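Local coordinates for protein ornithine carbamoyltransferase, mitochondrial (Coccidioides immitis, PDB 3SDS) that catalyses transfer of the carbamoyl group from carbamoyl phosphate to L-ornithine, giving L-citrulline and phosphate in arginine biosynthesis, at residues L40-K52 against E332-A344. Sequence-based numbering, arbitrary orientation.
Sequences LVRNASSYKKTIK and ENRLWAAISALEA
Leu40 meets helix 327-347 through two groups: its CD2 packs on Ala344 CB, and its carbonyl O, already taken by Ala44 N in the helix, accepts a second bond from Ser340 OG at 2.8 Å. With OG anti to the Ser340 backbone N (chi1 -176°), the hydroxyl is aimed across the interface and meets that O in the carbonyl plane, on a lone pair. One turn on, the small Ala44 forms with Trp336 the closest pair of CA atoms, 5.0 Å apart, with the helix axes 8.3 Å apart and crossing at 118°. Tyr47 sets its ring edge to Glu343, and OH donates to OE1 at 2.6 Å from above the carboxylate plane; Arg59 salt-bridges the other oxygen, OE2. As in the aspartate/ornithine carbamoyltransferase fold, the chain's last helix, 327-347, whose Arg334 probably binds carbamoyl phosphate, packs back on helix 34-51 of the amino-terminal part that binds this substrate. Lys48 runs extended over one indole face of Trp336, a CH-pi contact with CD 3.8 Å from the five-membered-ring centroid; NZ hydrogen-bonds Asn333 OD1, whose amide ND2 is held by Thr165, and also salt-bridges Glu168. Ile51 CG2 touches the indole edge at CZ3. Lys52 NZ ends on the syn lone pair of Glu332 OE2 at 2.8 Å, a salt bridge, while Trp336 NE1 donates to the same oxygen, which lies close to the indole plane and is met on its anti side.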
# COMPACT_ATOMS: atom_id res chain seq x y z
N LEU A 40 18.42 22.43 -6.89
CA LEU A 40 17.66 21.16 -6.86
C LEU A 40 18.34 20.12 -7.77
O LEU A 40 18.45 18.93 -7.41
CB LEU A 40 16.19 21.38 -7.27
CG LEU A 40 15.26 22.16 -6.32
CD1 LEU A 40 13.85 22.22 -6.88
CD2 LEU A 40 15.23 21.55 -4.94
N VAL A 41 18.82 20.58 -8.92
CA VAL A 41 19.48 19.70 -9.85
C VAL A 41 20.85 19.24 -9.32
O VAL A 41 21.14 18.04 -9.33
CB VAL A 41 19.52 20.31 -11.30
CG1 VAL A 41 20.35 19.45 -12.24
CG2 VAL A 41 18.10 20.42 -11.86
N ARG A 42 21.67 20.16 -8.82
CA ARG A 42 22.95 19.73 -8.23
C ARG A 42 22.75 18.74 -7.07
O ARG A 42 23.43 17.71 -7.01
CB ARG A 42 23.83 20.90 -7.81
CG ARG A 42 24.47 21.63 -8.99
CD ARG A 42 25.32 22.83 -8.58
NE ARG A 42 24.51 23.89 -7.98
CZ ARG A 42 24.29 25.07 -8.53
NH1 ARG A 42 24.83 25.38 -9.71
NH2 ARG A 42 23.53 25.96 -7.90
N ASN A 43 21.79 19.02 -6.19
CA ASN A 43 21.50 18.12 -5.08
C ASN A 43 21.14 16.68 -5.53
O ASN A 43 21.66 15.70 -4.96
CB ASN A 43 20.43 18.71 -4.12
CG ASN A 43 20.90 19.99 -3.40
OD1 ASN A 43 22.05 20.43 -3.53
ND2 ASN A 43 19.99 20.61 -2.65
N ALA A 44 20.27 16.56 -6.54
CA ALA A 44 19.89 15.26 -7.09
C ALA A 44 21.12 14.54 -7.66
O ALA A 44 21.35 13.36 -7.37
CB ALA A 44 18.79 15.39 -8.15
N SER A 45 21.93 15.26 -8.42
CA SER A 45 23.16 14.70 -8.94
C SER A 45 24.09 14.14 -7.83
O SER A 45 24.63 13.01 -7.94
CB SER A 45 23.91 15.74 -9.74
OG SER A 45 25.08 15.16 -10.24
N SER A 46 24.27 14.94 -6.77
CA SER A 46 25.08 14.60 -5.63
C SER A 46 24.55 13.36 -4.88
O SER A 46 25.31 12.40 -4.64
CB SER A 46 25.13 15.79 -4.67
OG SER A 46 26.05 15.57 -3.62
N TYR A 47 23.26 13.38 -4.53
CA TYR A 47 22.65 12.28 -3.78
C TYR A 47 22.73 10.96 -4.56
O TYR A 47 22.95 9.88 -3.96
CB TYR A 47 21.19 12.61 -3.39
CG TYR A 47 21.00 13.84 -2.50
CD1 TYR A 47 21.98 14.22 -1.56
CD2 TYR A 47 19.83 14.60 -2.59
CE1 TYR A 47 21.80 15.36 -0.74
CE2 TYR A 47 19.65 15.74 -1.77
CZ TYR A 47 20.63 16.11 -0.85
OH TYR A 47 20.45 17.22 -0.05
N LYS A 48 22.57 11.06 -5.88
CA LYS A 48 22.66 9.93 -6.83
C LYS A 48 24.04 9.26 -6.80
O LYS A 48 24.15 8.03 -6.74
CB LYS A 48 22.32 10.43 -8.25
CG LYS A 48 22.68 9.46 -9.39
CD LYS A 48 22.03 9.84 -10.71
CE LYS A 48 22.36 8.80 -11.77
NZ LYS A 48 22.03 9.29 -13.17
N LYS A 49 25.08 10.07 -6.84
CA LYS A 49 26.45 9.55 -6.82
C LYS A 49 26.79 8.84 -5.50
O LYS A 49 27.41 7.77 -5.51
CB LYS A 49 27.45 10.68 -7.15
CG LYS A 49 28.62 10.22 -7.96
CD LYS A 49 29.90 10.97 -7.63
CE LYS A 49 31.10 10.03 -7.87
NZ LYS A 49 32.41 10.71 -8.05
N THR A 50 26.37 9.42 -4.37
CA THR A 50 26.63 8.84 -3.04
C THR A 50 25.88 7.51 -2.86
O THR A 50 26.50 6.51 -2.49
CB THR A 50 26.22 9.80 -1.87
OG1 THR A 50 26.81 11.10 -2.03
CG2 THR A 50 26.61 9.24 -0.53
N ILE A 51 24.56 7.52 -3.10
CA ILE A 51 23.69 6.33 -2.88
C ILE A 51 24.03 5.14 -3.83
O ILE A 51 24.08 3.98 -3.40
CB ILE A 51 22.17 6.73 -2.89
CG1 ILE A 51 21.85 7.59 -1.67
CG2 ILE A 51 21.24 5.50 -2.91
CD1 ILE A 51 20.63 8.50 -1.81
N LYS A 52 24.33 5.44 -5.09
CA LYS A 52 24.71 4.38 -6.05
C LYS A 52 26.04 3.75 -5.78
O LYS A 52 26.34 2.75 -6.40
CB LYS A 52 24.63 4.81 -7.51
CG LYS A 52 23.21 5.01 -7.94
CD LYS A 52 23.07 5.43 -9.37
CE LYS A 52 23.05 4.23 -10.29
NZ LYS A 52 22.67 4.69 -11.62
N GLU A 332 15.11 6.80 -14.71
CA GLU A 332 15.70 6.64 -13.37
C GLU A 332 15.94 7.97 -12.64
O GLU A 332 15.84 8.03 -11.39
CB GLU A 332 17.02 5.85 -13.45
CG GLU A 332 17.80 5.78 -12.12
CD GLU A 332 19.22 5.26 -12.23
OE1 GLU A 332 19.56 4.56 -13.21
OE2 GLU A 332 20.01 5.56 -11.31
N ASN A 333 16.27 9.03 -13.38
CA ASN A 333 16.48 10.33 -12.74
C ASN A 333 15.21 10.90 -12.05
O ASN A 333 15.29 11.93 -11.36
CB ASN A 333 17.08 11.34 -13.73
CG ASN A 333 18.55 11.02 -14.10
OD1 ASN A 333 19.29 10.37 -13.35
ND2 ASN A 333 18.97 11.50 -15.28
N ARG A 334 14.06 10.24 -12.22
CA ARG A 334 12.86 10.63 -11.49
C ARG A 334 13.04 10.36 -9.99
O ARG A 334 12.60 11.16 -9.13
CB ARG A 334 11.62 9.91 -12.03
CG ARG A 334 11.00 10.51 -13.32
CD ARG A 334 10.52 11.98 -13.14
NE ARG A 334 9.29 12.11 -12.36
CZ ARG A 334 8.06 11.90 -12.86
NH1 ARG A 334 7.91 11.54 -14.14
NH2 ARG A 334 6.98 12.02 -12.09
N LEU A 335 13.71 9.24 -9.68
CA LEU A 335 13.94 8.86 -8.30
C LEU A 335 14.77 9.94 -7.62
O LEU A 335 14.40 10.41 -6.53
CB LEU A 335 14.62 7.49 -8.21
CG LEU A 335 15.11 7.00 -6.83
CD1 LEU A 335 14.02 7.02 -5.74
CD2 LEU A 335 15.75 5.62 -6.90
N TRP A 336 15.87 10.33 -8.27
CA TRP A 336 16.81 11.31 -7.71
C TRP A 336 16.18 12.71 -7.60
O TRP A 336 16.41 13.43 -6.61
CB TRP A 336 18.18 11.28 -8.44
CG TRP A 336 18.61 9.83 -8.72
CD1 TRP A 336 18.73 9.22 -9.95
CD2 TRP A 336 18.90 8.80 -7.75
NE1 TRP A 336 19.09 7.91 -9.80
CE2 TRP A 336 19.19 7.62 -8.46
CE3 TRP A 336 18.95 8.78 -6.34
CZ2 TRP A 336 19.52 6.41 -7.82
CZ3 TRP A 336 19.28 7.57 -5.69
CH2 TRP A 336 19.56 6.41 -6.44
N ALA A 337 15.34 13.08 -8.57
CA ALA A 337 14.63 14.35 -8.54
C ALA A 337 13.57 14.44 -7.41
O ALA A 337 13.43 15.48 -6.77
CB ALA A 337 14.02 14.63 -9.88
N ALA A 338 12.86 13.35 -7.15
CA ALA A 338 11.92 13.31 -6.01
C ALA A 338 12.59 13.48 -4.65
O ALA A 338 12.04 14.17 -3.77
CB ALA A 338 11.08 12.06 -6.03
N ILE A 339 13.77 12.87 -4.47
CA ILE A 339 14.49 12.98 -3.19
C ILE A 339 14.83 14.45 -2.95
O ILE A 339 14.61 14.99 -1.85
CB ILE A 339 15.79 12.09 -3.13
CG1 ILE A 339 15.46 10.58 -3.04
CG2 ILE A 339 16.72 12.54 -1.94
CD1 ILE A 339 16.67 9.63 -3.21
N SER A 340 15.36 15.08 -3.99
CA SER A 340 15.78 16.48 -3.93
C SER A 340 14.59 17.38 -3.59
O SER A 340 14.68 18.23 -2.68
CB SER A 340 16.39 16.88 -5.27
OG SER A 340 16.91 18.19 -5.25
N ALA A 341 13.47 17.17 -4.29
CA ALA A 341 12.30 18.02 -4.14
C ALA A 341 11.62 17.87 -2.78
O ALA A 341 11.23 18.88 -2.16
CB ALA A 341 11.32 17.80 -5.26
N LEU A 342 11.48 16.62 -2.32
CA LEU A 342 10.89 16.36 -1.01
C LEU A 342 11.79 16.88 0.11
O LEU A 342 11.26 17.43 1.09
CB LEU A 342 10.60 14.87 -0.79
CG LEU A 342 9.64 14.12 -1.72
CD1 LEU A 342 10.01 12.65 -1.73
CD2 LEU A 342 8.21 14.29 -1.28
N GLU A 343 13.11 16.72 0.01
CA GLU A 343 13.99 17.33 1.01
C GLU A 343 13.78 18.84 1.10
O GLU A 343 13.71 19.41 2.21
CB GLU A 343 15.48 17.07 0.75
CG GLU A 343 16.39 17.41 1.93
CD GLU A 343 17.76 17.93 1.51
OE1 GLU A 343 18.02 17.96 0.28
OE2 GLU A 343 18.58 18.31 2.41
N ALA A 344 13.67 19.49 -0.06
CA ALA A 344 13.57 20.94 -0.14
C ALA A 344 12.26 21.47 0.44
O ALA A 344 12.25 22.46 1.19
CB ALA A 344 13.73 21.38 -1.55